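Local coordinates for protein Rv1364c/MT1410 (Mycobacterium tuberculosis, PDB 3KE6) that probably takes part in sigma-factor regulation, joining an RsbU-like PP2C-type phosphatase domain to an RsbW-like serine-kinase (anti-sigma factor) domain, at residues Ala81-Ser84 / Gln85-Ala89; Asp108-His111 / Lys112-Gly116; Tyr186-Gly189 / Leu190-Pro194; Leu238-Arg241 / Ser242-Tyr245; Ala279-Arg282 / Glu283-Ala286. All coordinates share one frame; numbering follows the deposited sequence.

Contact 1 of 5, residues Ala81-Ser84 / Gln85-Ala89; sequences AVMS and QLRTA
Met83 and Arg87 stand one turn apart on helix 77-95 of the PP2C-type phosphatase domain, where a thioether rests on a guanidinium. Met83 SD lies over the centre of one face of the Arg87 guanidinium, 3.5 Å from its CZ. Met83 starts with CG on the far side of CB from the backbone N (chi1 168°) and then folds at chi2 and chi3. Methionine suits this place because a slim, polarisable chain can lie on a flat cation and leave the N-H groups at its rim to other partners. Ser84, whose short side chain keeps close to the helix, brings OG to the edge of the same group, 3.9 Å from Arg87 NH1, an approach rather than a bond. Gln85 extends past Ala81, with CG 3.5 Å from Ala81 O, and meets Val114 of a loop. Glutamine suits this exposed side, since its methylenes can lie along the helix while the amide stays at the surface. Trp55 of strand 54-60 touches Met83, Leu86 and Arg87, which marks the side that packs on the sheet. Four i to i+4 backbone bonds run along the helix here, among them Arg87 N to Met83 O at 2.9 Å. Ser84 O does double duty, receiving Thr88 N and also a water at 2.9 Å; that water accepts from Arg87 NE at 3.0 Å and is hydrogen-bonded to Thr88 OG1.

Contact 2 of 5, residues Asp108-His111 / Lys112-Gly116; sequences DRFH and KQVPG
The chain leaving helix 100-110 turns tightly on itself, so that Val114 comes back over the ring of Phe110. Val114 CG2 lies above one face, 3.8 Å from the centroid of the Phe110 ring, a CH-pi contact in which the methyl stands 30° off the ring normal. The residue types match the task: phenylalanine offers a flat apolar face, and the branched valine can set one methyl on it. Phe110 reaches this position with CG anti to its backbone N (chi1 180°), which swings the ring along the chain toward the turn. Gln113 adds CB from an oblique direction, 4.1 Å from Phe110 CE1.

Two backbone bonds of three-residue span hold the turn: Gln113 N to Phe110 O at 2.8 Å, and Val114 N to His111 O, the latter donor well above the carbonyl plane. Spacing of this kind is tighter than that of an alpha helix. Pro115 then carries no N-H that could prolong the series. In the phosphatase domain this turn leads the chain from helix 100-110 into the loop before strand 121-128.

His111 presents a ring face to the backbone N of Lys112, which is 3.2 Å from His111 CG. Its ND1 donates to Asp108 O, although the modelled length is too short to be trusted. Lys112 bends at chi4 and makes a weak bond from NZ to Arg109 O at 3.4 Å. Asp108 OD1 accepts from Gly165 N, while Phe110 packs on Ala89 of helix 77-95.

Contact 3 of 5, residues Tyr186-Gly189 / Leu190-Pro194; sequences YTDG and LIERP. With MN (manganese (II) ion), chain F.
Two carboxylates come close beside a manganese ion, crossing at a slant, with Asp188 OD2 only 4.0 Å from Glu192 OE1 and the two planes turned 55° apart. The metal may well ease this meeting of like charges. Asp188 OD1 binds the manganese at 2.2 Å, and OD2 accepts a hydrogen bond from one of the three waters that also bind the ion; this second hold would limit rotation of the carboxylate. Asp71 and Asp247 complete the site. An aspartate fits here because its chain is short, and CG, set between the backbone N and the carbonyl carbon (chi1 61°), places the carboxylate where OD1 meets the metal.

That residue belongs to a type I beta turn from Thr187 to Leu190, closed by Leu190 N to Thr187 O at 3.0 Å, and Asp188-Gly189 form its two middle residues. Asp188 O then collects Glu192 N at 2.8 Å, nearly in line with the carbonyl bond, and Ile191 N more weakly. The metal ligand is therefore held by its backbone as well as by its side chain.

On the apolar side Tyr186 meets Leu190 and Ile191, four and five residues on: Leu190 CD2 is 3.6 Å from Tyr186 CB, and Ile191 CD1 is 4.0 Å from Tyr186 CE1, each oblique to the ring. Tyr186 OH is hydrogen-bonded to Pro143 O. Beyond them, Phe205 of helix 198-212 meets the Tyr186 ring edge-to-face and also packs on Leu190 and Ile191, Leu239 of helix 227-241 touches Leu190, and strand 249-256 supplies Val249 and Leu251.

Contact 4 of 5, residues Leu238-Arg241 / Ser242-Tyr245; sequences LLLR and STGY
Leu240 and Gly244 are joined by one backbone hydrogen bond, Gly244 N to Leu240 O at 3.2 Å, whose donor stands above the carbonyl plane instead of on a lone pair. Next to it, Leu240 CD2 lies 3.4 Å from Gly244 O and 4.1 Å from Tyr245 CB, the Leu240 and Tyr245 side chains crossing at about a right angle. Thr243 lays a methyl on the last turn: CG2, between the backbone N and the carbonyl carbon, points back at Leu239 O, while OG1 turns away from the backbone N (chi1 -151°). A beta-branched residue suits this position, since one branch can pack on the helix as the other faces elsewhere.

A second shell backs these groups. Leu43 of strand 36-43 packs on both Leu240 and Tyr245, Arg193 touches Leu240 and Thr243, and Leu239 is buried against Phe205 and Leu208 of helix 198-212. The chain can break away because Gly244 adopts a positive phi of 68°, which costs glycine little. Such a glycine, the first residue to leave helical angles, is typical of helix C-termini; here it follows helix 227-241 and turns the chain toward metal-binding Asp247 and strand 249-256.

Contact 5 of 5, residues Ala279-Arg282 / Glu283-Ala286; sequences AQLR and EWLA. With SO4 (sulfate ion), chain C.
Regular alpha-helical geometry links Ala279-Arg282 to Glu283-Ala286 by four backbone bonds of four-residue span, such as Trp284 N to Gln280 O at 2.9 Å. On the buried side Leu281 meets two large side chains of the next turn. Its CD1 is 4.0 Å from Trp284 CE3, approaching the indole obliquely, and its CG is 4.1 Å from Leu285 CD1, where the two leucine chains run alongside each other and point the same way. The indole is turned out from this pair with CG anti to the backbone N (chi1 -174°), which carries NE1 off the helix to a hydrogen bond with Pro261 O. Tryptophan thus gives a broad apolar surface and also satisfies its single N-H.

Helix 273-288 belongs to the histidine-kinase-like ATPase domain, an alpha/beta sandwich in which helices pack against a sheet. Leucines serve well between such layers: Leu281 meets Ile302 and Leu285 meets Ile295 and Val299 of helix 292-312, while Leu263 of strand 263-267 touches Leu281 and Trp284.

The exposed side is polar. Arg282 extends from CG to NE and grips a sulfate, probably from the crystallisation liquor, along one edge of its guanidinium: NE donates to sulfate O1 at 2.6 Å and NH1 to sulfate O4 at 3.2 Å. Two N-H groups on one edge suit a tetrahedral anion, and Arg278 NE is hydrogen-bonded to the same sulfate. Glu283 CG lies 3.8 Å from Ala279 O, its extended chain leading back toward the earlier turn.

How the contacts relate
Four of the contacts lie in the phosphatase domain with its two manganese ions, and they fall into two touching couples. Contacts 1 and 2, with centres 10 Å apart, join helix 77-95 to the loop after helix 100-110, where Val82 CG2 lies 3.4 Å from Pro115 O. Contacts 3 and 4 are also about 10 Å apart between centres and meet where Arg193 NH1 packs 3.1 Å from Leu239 O. Contact 3 supplies Asp188 to one manganese; the side chain of Met83 in contact 1 comes within about 8 Å of a manganese, and Val82 touches Val72 of the metal site. Contact 5 lies apart in the kinase-like domain, its centre about 38 to 47 Å from the others.

Contact 1 of 5, residues Ala81-Ser84 / Gln85-Ala89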
loop_
_atom_site.group_PDB
_atom_site.type_symbol
_atom_site.label_atom_id
_atom_site.label_comp_id
_atom_site.label_asym_id
_atom_site.label_seq_id
_atom_site.Cartn_x
_atom_site.Cartn_y
_atom_site.Cartn_z
ATOM N N ALA A 81 -13.130 10.468 -15.829
ATOM C CA ALA A 81 -14.482 10.133 -15.384
ATOM C C ALA A 81 -14.771 8.632 -15.472
ATOM O O ALA A 81 -15.280 8.028 -14.517
ATOM C CB ALA A 81 -15.507 10.918 -16.192
ATOM N N VAL A 82 -14.430 8.038 -16.610
ATOM C CA VAL A 82 -14.532 6.596 -16.799
ATOM C C VAL A 82 -13.634 5.855 -15.794
ATOM O O VAL A 82 -14.077 4.901 -15.145
ATOM C CB VAL A 82 -14.155 6.205 -18.272
ATOM C CG1 VAL A 82 -14.157 4.697 -18.479
ATOM C CG2 VAL A 82 -15.118 6.872 -19.269
ATOM N N MET A 83 -12.388 6.297 -15.643
ATOM C CA MET A 83 -11.482 5.668 -14.677
ATOM C C MET A 83 -12.040 5.704 -13.248
ATOM O O MET A 83 -11.958 4.719 -12.507
ATOM C CB MET A 83 -10.106 6.334 -14.720
ATOM C CG MET A 83 -9.191 5.948 -13.576
ATOM S SD MET A 83 -9.425 6.895 -12.044
ATOM C CE MET A 83 -9.436 8.579 -12.653
ATOM N N SER A 84 -12.605 6.841 -12.869
ATOM C CA SER A 84 -13.125 7.033 -11.521
ATOM C C SER A 84 -14.220 6.030 -11.163
ATOM O O SER A 84 -14.260 5.506 -10.043
ATOM C CB SER A 84 -13.684 8.442 -11.384
ATOM O OG SER A 84 -14.215 8.634 -10.080
ATOM N N GLN A 85 -15.103 5.773 -12.125
ATOM C CA GLN A 85 -16.195 4.834 -11.933
ATOM C C GLN A 85 -15.718 3.389 -11.836
ATOM O O GLN A 85 -16.239 2.613 -11.034
ATOM C CB GLN A 85 -17.205 4.962 -13.065
ATOM C CG GLN A 85 -17.982 6.258 -13.047
ATOM C CD GLN A 85 -19.145 6.220 -14.019
ATOM O OE1 GLN A 85 -20.197 5.619 -13.729
ATOM N NE2 GLN A 85 -18.964 6.838 -15.184
ATOM N N LEU A 86 -14.746 3.031 -12.666
ATOM C CA LEU A 86 -14.233 1.668 -12.693
ATOM C C LEU A 86 -13.478 1.375 -11.433
ATOM O O LEU A 86 -13.586 0.286 -10.871
ATOM C CB LEU A 86 -13.275 1.474 -13.855
ATOM C CG LEU A 86 -13.865 1.483 -15.259
ATOM C CD1 LEU A 86 -12.743 1.178 -16.234
ATOM C CD2 LEU A 86 -14.984 0.473 -15.388
ATOM N N ARG A 87 -12.679 2.347 -11.021
ATOM C CA ARG A 87 -11.936 2.237 -9.790
ATOM C C ARG A 87 -12.900 2.016 -8.624
ATOM O O ARG A 87 -12.749 1.073 -7.880
ATOM C CB ARG A 87 -11.114 3.506 -9.588
ATOM C CG ARG A 87 -10.422 3.609 -8.258
ATOM C CD ARG A 87 -9.562 4.861 -8.198
ATOM N NE ARG A 87 -10.304 6.110 -8.417
ATOM C CZ ARG A 87 -9.733 7.303 -8.606
ATOM N NH1 ARG A 87 -10.481 8.383 -8.825
ATOM N NH2 ARG A 87 -8.409 7.424 -8.605
ATOM N N THR A 88 -13.899 2.876 -8.474
ATOM C CA THR A 88 -14.870 2.702 -7.387
ATOM C C THR A 88 -15.586 1.346 -7.483
ATOM O O THR A 88 -15.876 0.711 -6.462
ATOM C CB THR A 88 -15.935 3.826 -7.352
ATOM O OG1 THR A 88 -15.320 5.070 -6.999
ATOM C CG2 THR A 88 -17.016 3.503 -6.340
ATOM N N ALA A 89 -15.885 0.923 -8.710
ATOM C CA ALA A 89 -16.562 -0.341 -8.937
ATOM C C ALA A 89 -15.690 -1.524 -8.512
ATOM O O ALA A 89 -16.169 -2.419 -7.822
ATOM C CB ALA A 89 -16.986 -0.477 -10.389
HETATM O O HOH W 1 -13.155 6.834 -7.728
#

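Contact 2 of 5, residues Asp108-His111 / Lys112-Gly116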
loop_
_atom_site.group_PDB
_atom_site.type_symbol
_atom_site.label_atom_id
_atom_site.label_comp_id
_atom_site.label_asym_id
_atom_site.label_seq_id
_atom_site.Cartn_x
_atom_site.Cartn_y
_atom_site.Cartn_z
ATOM N N ASP A 108 -16.872 -6.205 -15.385
ATOM C CA ASP A 108 -17.062 -6.405 -16.798
ATOM C C ASP A 108 -18.546 -6.330 -17.148
ATOM O O ASP A 108 -18.929 -5.772 -18.176
ATOM C CB ASP A 108 -16.470 -7.758 -17.213
ATOM C CG ASP A 108 -16.469 -7.976 -18.737
ATOM O OD1 ASP A 108 -16.033 -7.077 -19.485
ATOM O OD2 ASP A 108 -16.892 -9.062 -19.181
ATOM N N ARG A 109 -19.380 -6.893 -16.293
ATOM C CA ARG A 109 -20.815 -6.805 -16.498
ATOM C C ARG A 109 -21.308 -5.364 -16.272
ATOM O O ARG A 109 -22.227 -4.908 -16.959
ATOM C CB ARG A 109 -21.563 -7.813 -15.606
ATOM C CG ARG A 109 -21.439 -9.281 -16.083
ATOM C CD ARG A 109 -22.458 -10.223 -15.393
ATOM N NE ARG A 109 -22.374 -10.130 -13.940
ATOM C CZ ARG A 109 -21.476 -10.758 -13.178
ATOM N NH1 ARG A 109 -21.477 -10.556 -11.857
ATOM N NH2 ARG A 109 -20.574 -11.579 -13.716
ATOM N N PHE A 110 -20.692 -4.657 -15.327
ATOM C CA PHE A 110 -21.023 -3.256 -15.044
ATOM C C PHE A 110 -20.699 -2.323 -16.210
ATOM O O PHE A 110 -21.424 -1.362 -16.454
ATOM C CB PHE A 110 -20.277 -2.777 -13.792
ATOM C CG PHE A 110 -20.543 -1.337 -13.420
ATOM C CD1 PHE A 110 -21.827 -0.855 -13.325
ATOM C CD2 PHE A 110 -19.500 -0.474 -13.129
ATOM C CE1 PHE A 110 -22.062 0.463 -12.962
ATOM C CE2 PHE A 110 -19.738 0.849 -12.771
ATOM C CZ PHE A 110 -21.010 1.314 -12.682
ATOM N N HIS A 111 -19.629 -2.608 -16.941
ATOM C CA HIS A 111 -19.164 -1.693 -17.993
ATOM C C HIS A 111 -20.290 -1.229 -18.959
ATOM O O HIS A 111 -20.330 -0.070 -19.349
ATOM C CB HIS A 111 -17.937 -2.283 -18.724
ATOM C CG HIS A 111 -18.251 -2.965 -20.017
ATOM N ND1 HIS A 111 -18.402 -4.330 -20.122
ATOM C CD2 HIS A 111 -18.414 -2.470 -21.270
ATOM C CE1 HIS A 111 -18.661 -4.646 -21.380
ATOM N NE2 HIS A 111 -18.674 -3.536 -22.096
ATOM N N LYS A 112 -21.235 -2.105 -19.283
ATOM C CA LYS A 112 -22.387 -1.728 -20.122
ATOM C C LYS A 112 -23.004 -0.373 -19.743
ATOM O O LYS A 112 -23.509 0.359 -20.615
ATOM C CB LYS A 112 -23.517 -2.773 -20.027
ATOM C CG LYS A 112 -23.157 -4.229 -20.325
ATOM C CD LYS A 112 -24.437 -5.048 -20.617
ATOM C CE LYS A 112 -24.252 -6.570 -20.440
ATOM N NZ LYS A 112 -23.975 -6.978 -19.009
ATOM N N GLN A 113 -22.992 -0.071 -18.439
ATOM C CA GLN A 113 -23.593 1.156 -17.913
ATOM C C GLN A 113 -22.615 2.326 -17.884
ATOM O O GLN A 113 -23.022 3.453 -17.597
ATOM C CB GLN A 113 -24.133 0.944 -16.489
ATOM C CG GLN A 113 -25.002 -0.306 -16.272
ATOM C CD GLN A 113 -26.265 -0.354 -17.120
ATOM O OE1 GLN A 113 -26.809 -1.434 -17.369
ATOM N NE2 GLN A 113 -26.746 0.807 -17.552
ATOM N N VAL A 114 -21.340 2.064 -18.172
ATOM C CA VAL A 114 -20.306 3.095 -18.136
ATOM C C VAL A 114 -19.778 3.353 -19.543
ATOM O O VAL A 114 -18.798 2.730 -19.947
ATOM C CB VAL A 114 -19.133 2.681 -17.200
ATOM C CG1 VAL A 114 -18.043 3.741 -17.174
ATOM C CG2 VAL A 114 -19.643 2.421 -15.789
ATOM N N PRO A 115 -20.416 4.269 -20.300
ATOM C CA PRO A 115 -19.908 4.590 -21.644
ATOM C C PRO A 115 -18.423 4.954 -21.652
ATOM O O PRO A 115 -17.957 5.637 -20.741
ATOM C CB PRO A 115 -20.771 5.789 -22.072
ATOM C CG PRO A 115 -22.056 5.600 -21.331
ATOM C CD PRO A 115 -21.637 5.036 -19.987
ATOM N N GLY A 116 -17.694 4.472 -22.660
ATOM C CA GLY A 116 -16.247 4.681 -22.746
ATOM C C GLY A 116 -15.417 3.666 -21.979
ATOM O O GLY A 116 -14.185 3.674 -22.055
#

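Contact 3 of 5, residues Tyr186-Gly189 / Leu190-Pro194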
loop_
_atom_site.group_PDB
_atom_site.type_symbol
_atom_site.label_atom_id
_atom_site.label_comp_id
_atom_site.label_asym_id
_atom_site.label_seq_id
_atom_site.Cartn_x
_atom_site.Cartn_y
_atom_site.Cartn_z
ATOM N N TYR A 186 2.365 -2.102 -13.879
ATOM C CA TYR A 186 2.628 -0.853 -14.616
ATOM C C TYR A 186 1.615 -0.682 -15.759
ATOM O O TYR A 186 0.958 -1.644 -16.159
ATOM C CB TYR A 186 4.045 -0.882 -15.211
ATOM C CG TYR A 186 4.176 -2.040 -16.132
ATOM C CD1 TYR A 186 3.938 -1.908 -17.484
ATOM C CD2 TYR A 186 4.429 -3.298 -15.632
ATOM C CE1 TYR A 186 4.008 -3.006 -18.329
ATOM C CE2 TYR A 186 4.512 -4.398 -16.458
ATOM C CZ TYR A 186 4.296 -4.246 -17.806
ATOM O OH TYR A 186 4.359 -5.337 -18.619
ATOM N N THR A 187 1.523 0.527 -16.302
ATOM C CA THR A 187 0.700 0.769 -17.473
ATOM C C THR A 187 1.592 0.874 -18.696
ATOM O O THR A 187 2.807 1.051 -18.569
ATOM C CB THR A 187 -0.169 2.040 -17.348
ATOM O OG1 THR A 187 0.616 3.129 -16.844
ATOM C CG2 THR A 187 -1.352 1.775 -16.438
ATOM N N ASP A 188 0.972 0.778 -19.873
ATOM C CA ASP A 188 1.682 0.755 -21.146
ATOM C C ASP A 188 2.484 2.027 -21.407
ATOM O O ASP A 188 3.398 2.043 -22.244
ATOM C CB ASP A 188 0.715 0.447 -22.321
ATOM C CG ASP A 188 -0.407 1.487 -22.494
ATOM O OD1 ASP A 188 -0.414 2.544 -21.823
ATOM O OD2 ASP A 188 -1.311 1.230 -23.318
ATOM N N GLY A 189 2.148 3.090 -20.687
ATOM C CA GLY A 189 2.901 4.332 -20.780
ATOM C C GLY A 189 4.354 4.153 -20.400
ATOM O O GLY A 189 5.219 4.866 -20.895
ATOM N N LEU A 190 4.626 3.192 -19.527
ATOM C CA LEU A 190 5.979 2.956 -19.056
ATOM C C LEU A 190 6.858 2.365 -20.142
ATOM O O LEU A 190 8.038 2.693 -20.233
ATOM C CB LEU A 190 5.957 2.035 -17.836
ATOM C CG LEU A 190 7.243 1.918 -17.019
ATOM C CD1 LEU A 190 7.833 3.277 -16.618
ATOM C CD2 LEU A 190 6.946 1.078 -15.803
ATOM N N ILE A 191 6.288 1.511 -20.979
ATOM C CA ILE A 191 7.087 0.827 -21.988
ATOM C C ILE A 191 6.878 1.321 -23.423
ATOM O O ILE A 191 7.681 1.005 -24.280
ATOM C CB ILE A 191 6.930 -0.711 -21.903
ATOM C CG1 ILE A 191 5.458 -1.131 -21.988
ATOM C CG2 ILE A 191 7.564 -1.219 -20.597
ATOM C CD1 ILE A 191 5.271 -2.640 -22.078
ATOM N N GLU A 192 5.825 2.103 -23.675
ATOM C CA GLU A 192 5.604 2.716 -24.997
ATOM C C GLU A 192 6.054 4.172 -24.989
ATOM O O GLU A 192 5.255 5.085 -25.191
ATOM C CB GLU A 192 4.137 2.625 -25.414
ATOM C CG GLU A 192 3.575 1.220 -25.355
ATOM C CD GLU A 192 2.609 0.922 -26.488
ATOM O OE1 GLU A 192 1.380 0.929 -26.230
ATOM O OE2 GLU A 192 3.087 0.684 -27.632
ATOM N N ARG A 193 7.347 4.364 -24.761
ATOM C CA ARG A 193 7.963 5.691 -24.667
ATOM C C ARG A 193 8.347 6.178 -26.074
ATOM O O ARG A 193 8.657 5.357 -26.942
ATOM C CB ARG A 193 9.208 5.630 -23.756
ATOM C CG ARG A 193 8.922 5.002 -22.376
ATOM C CD ARG A 193 10.168 4.750 -21.536
ATOM N NE ARG A 193 10.869 3.507 -21.882
ATOM C CZ ARG A 193 12.121 3.424 -22.343
ATOM N NH1 ARG A 193 12.866 4.511 -22.530
ATOM N NH2 ARG A 193 12.642 2.233 -22.621
ATOM N N PRO A 194 8.311 7.509 -26.306
ATOM C CA PRO A 194 8.720 8.091 -27.586
ATOM C C PRO A 194 10.059 7.548 -28.108
ATOM O O PRO A 194 11.004 7.367 -27.326
ATOM C CB PRO A 194 8.838 9.596 -27.287
ATOM C CG PRO A 194 8.089 9.836 -26.052
ATOM C CD PRO A 194 7.829 8.533 -25.359
HETATM MN MN MN F . -2.209 3.831 -22.004
HETATM O O HOH W 2 -2.569 3.225 -24.095
HETATM O O HOH W 3 -3.451 5.634 -22.341
HETATM O O HOH W 4 -1.427 4.732 -20.138
#

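Contact 4 of 5, residues Leu238-Arg241 / Ser242-Tyr245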
loop_
_atom_site.group_PDB
_atom_site.type_symbol
_atom_site.label_atom_id
_atom_site.label_comp_id
_atom_site.label_asym_id
_atom_site.label_seq_id
_atom_site.Cartn_x
_atom_site.Cartn_y
_atom_site.Cartn_z
ATOM N N LEU A 238 14.923 6.780 -14.486
ATOM C CA LEU A 238 15.911 6.471 -15.519
ATOM C C LEU A 238 15.213 6.116 -16.841
ATOM O O LEU A 238 15.626 6.581 -17.904
ATOM C CB LEU A 238 16.855 5.349 -15.081
ATOM C CG LEU A 238 17.884 5.766 -14.030
ATOM C CD1 LEU A 238 18.521 4.563 -13.341
ATOM C CD2 LEU A 238 18.945 6.641 -14.656
ATOM N N LEU A 239 14.152 5.312 -16.782
ATOM C CA LEU A 239 13.397 4.983 -17.996
ATOM C C LEU A 239 12.894 6.229 -18.735
ATOM O O LEU A 239 12.838 6.236 -19.965
ATOM C CB LEU A 239 12.202 4.070 -17.706
ATOM C CG LEU A 239 12.380 2.560 -17.515
ATOM C CD1 LEU A 239 11.066 1.867 -17.864
ATOM C CD2 LEU A 239 13.514 1.974 -18.336
ATOM N N LEU A 240 12.542 7.275 -17.992
ATOM C CA LEU A 240 11.992 8.494 -18.585
ATOM C C LEU A 240 12.965 9.677 -18.591
ATOM O O LEU A 240 12.655 10.718 -19.171
ATOM C CB LEU A 240 10.719 8.889 -17.843
ATOM C CG LEU A 240 9.643 7.802 -17.743
ATOM C CD1 LEU A 240 8.533 8.250 -16.802
ATOM C CD2 LEU A 240 9.090 7.447 -19.117
ATOM N N ARG A 241 14.124 9.510 -17.947
ATOM C CA ARG A 241 15.139 10.566 -17.811
ATOM C C ARG A 241 15.304 11.393 -19.076
ATOM O O ARG A 241 15.099 12.609 -19.063
ATOM C CB ARG A 241 16.498 9.952 -17.425
ATOM C CG ARG A 241 17.706 10.887 -17.550
ATOM C CD ARG A 241 19.034 10.119 -17.526
ATOM N NE ARG A 241 19.496 9.807 -16.166
ATOM C CZ ARG A 241 20.701 9.315 -15.861
ATOM N NH1 ARG A 241 21.601 9.063 -16.809
ATOM N NH2 ARG A 241 21.016 9.077 -14.598
ATOM N N SER A 242 15.689 10.716 -20.154
ATOM C CA SER A 242 15.966 11.370 -21.429
ATOM C C SER A 242 14.793 11.247 -22.395
ATOM O O SER A 242 14.492 12.178 -23.149
ATOM C CB SER A 242 17.220 10.758 -22.076
ATOM O OG SER A 242 17.010 9.391 -22.404
ATOM N N THR A 243 14.137 10.093 -22.355
ATOM C CA THR A 243 13.178 9.702 -23.383
ATOM C C THR A 243 11.819 10.422 -23.284
ATOM O O THR A 243 11.054 10.436 -24.252
ATOM C CB THR A 243 12.947 8.176 -23.312
ATOM O OG1 THR A 243 12.609 7.673 -24.604
ATOM C CG2 THR A 243 11.847 7.833 -22.312
ATOM N N GLY A 244 11.510 10.998 -22.121
ATOM C CA GLY A 244 10.216 11.648 -21.895
ATOM C C GLY A 244 9.063 10.656 -21.860
ATOM O O GLY A 244 9.278 9.442 -21.811
ATOM N N TYR A 245 7.835 11.170 -21.903
ATOM C CA TYR A 245 6.632 10.322 -21.859
ATOM C C TYR A 245 5.520 10.923 -22.704
ATOM O O TYR A 245 5.482 12.136 -22.898
ATOM C CB TYR A 245 6.154 10.076 -20.404
ATOM C CG TYR A 245 5.785 11.312 -19.571
ATOM C CD1 TYR A 245 6.680 12.370 -19.398
ATOM C CD2 TYR A 245 4.561 11.397 -18.917
ATOM C CE1 TYR A 245 6.352 13.488 -18.625
ATOM C CE2 TYR A 245 4.228 12.518 -18.134
ATOM C CZ TYR A 245 5.131 13.558 -18.002
ATOM O OH TYR A 245 4.828 14.670 -17.251
#

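Contact 5 of 5, residues Ala279-Arg282 / Glu283-Ala286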
loop_
_atom_site.group_PDB
_atom_site.type_symbol
_atom_site.label_atom_id
_atom_site.label_comp_id
_atom_site.label_asym_id
_atom_site.label_seq_id
_atom_site.Cartn_x
_atom_site.Cartn_y
_atom_site.Cartn_z
ATOM N N ALA A 279 11.531 5.756 22.516
ATOM C CA ALA A 279 12.711 5.286 21.745
ATOM C C ALA A 279 12.358 3.994 21.007
ATOM O O ALA A 279 12.491 3.894 19.789
ATOM C CB ALA A 279 13.914 5.097 22.605
ATOM N N GLN A 280 11.849 3.020 21.751
ATOM C CA GLN A 280 11.538 1.716 21.193
ATOM C C GLN A 280 10.436 1.754 20.179
ATOM O O GLN A 280 10.501 1.083 19.170
ATOM C CB GLN A 280 11.164 0.773 22.297
ATOM C CG GLN A 280 12.331 0.330 23.098
ATOM C CD GLN A 280 11.964 -0.812 24.007
ATOM O OE1 GLN A 280 11.413 -1.827 23.548
ATOM N NE2 GLN A 280 12.257 -0.669 25.302
ATOM N N LEU A 281 9.412 2.538 20.443
ATOM C CA LEU A 281 8.349 2.728 19.461
ATOM C C LEU A 281 8.844 3.300 18.116
ATOM O O LEU A 281 8.378 2.893 17.036
ATOM C CB LEU A 281 7.277 3.626 20.050
ATOM C CG LEU A 281 5.842 3.523 19.541
ATOM C CD1 LEU A 281 5.416 2.072 19.325
ATOM C CD2 LEU A 281 4.960 4.227 20.606
ATOM N N ARG A 282 9.790 4.231 18.177
ATOM C CA ARG A 282 10.441 4.721 16.983
ATOM C C ARG A 282 11.230 3.627 16.261
ATOM O O ARG A 282 11.068 3.467 15.052
ATOM C CB ARG A 282 11.354 5.918 17.285
ATOM C CG ARG A 282 10.654 7.219 17.113
ATOM C CD ARG A 282 11.539 8.442 17.050
ATOM N NE ARG A 282 10.674 9.512 17.505
ATOM C CZ ARG A 282 9.835 10.217 16.749
ATOM N NH1 ARG A 282 9.073 11.143 17.308
ATOM N NH2 ARG A 282 9.748 10.039 15.458
ATOM N N GLU A 283 12.079 2.875 16.963
ATOM C CA GLU A 283 12.769 1.785 16.295
ATOM C C GLU A 283 11.746 0.952 15.544
ATOM O O GLU A 283 11.838 0.753 14.341
ATOM C CB GLU A 283 13.465 0.846 17.280
ATOM C CG GLU A 283 14.675 1.389 17.955
ATOM C CD GLU A 283 15.523 0.294 18.632
ATOM O OE1 GLU A 283 15.359 -0.906 18.279
ATOM O OE2 GLU A 283 16.382 0.641 19.488
ATOM N N TRP A 284 10.774 0.471 16.304
ATOM C CA TRP A 284 9.774 -0.457 15.822
ATOM C C TRP A 284 9.076 0.041 14.570
ATOM O O TRP A 284 8.947 -0.712 13.607
ATOM C CB TRP A 284 8.733 -0.714 16.922
ATOM C CG TRP A 284 7.765 -1.765 16.554
ATOM C CD1 TRP A 284 8.011 -3.104 16.419
ATOM C CD2 TRP A 284 6.382 -1.574 16.262
ATOM N NE1 TRP A 284 6.857 -3.745 16.058
ATOM C CE2 TRP A 284 5.845 -2.818 15.962
ATOM C CE3 TRP A 284 5.544 -0.442 16.216
ATOM C CZ2 TRP A 284 4.518 -2.978 15.593
ATOM C CZ3 TRP A 284 4.223 -0.595 15.859
ATOM C CH2 TRP A 284 3.718 -1.851 15.558
ATOM N N LEU A 285 8.635 1.305 14.588
ATOM C CA LEU A 285 7.854 1.849 13.468
ATOM C C LEU A 285 8.735 2.073 12.242
ATOM O O LEU A 285 8.257 2.019 11.108
ATOM C CB LEU A 285 7.150 3.143 13.840
ATOM C CG LEU A 285 6.016 3.002 14.834
ATOM C CD1 LEU A 285 5.764 4.325 15.506
ATOM C CD2 LEU A 285 4.767 2.522 14.138
ATOM N N ALA A 286 10.016 2.292 12.473
ATOM C CA ALA A 286 10.985 2.336 11.371
ATOM C C ALA A 286 11.081 0.952 10.714
ATOM O O ALA A 286 11.126 0.853 9.503
ATOM C CB ALA A 286 12.380 2.827 11.860
HETATM S S SO4 C . 11.166 11.876 20.488
HETATM O O1 SO4 C . 11.555 10.789 19.649
HETATM O O2 SO4 C . 11.268 11.469 21.870
HETATM O O3 SO4 C . 12.060 12.977 20.239
HETATM O O4 SO4 C . 9.808 12.278 20.247
#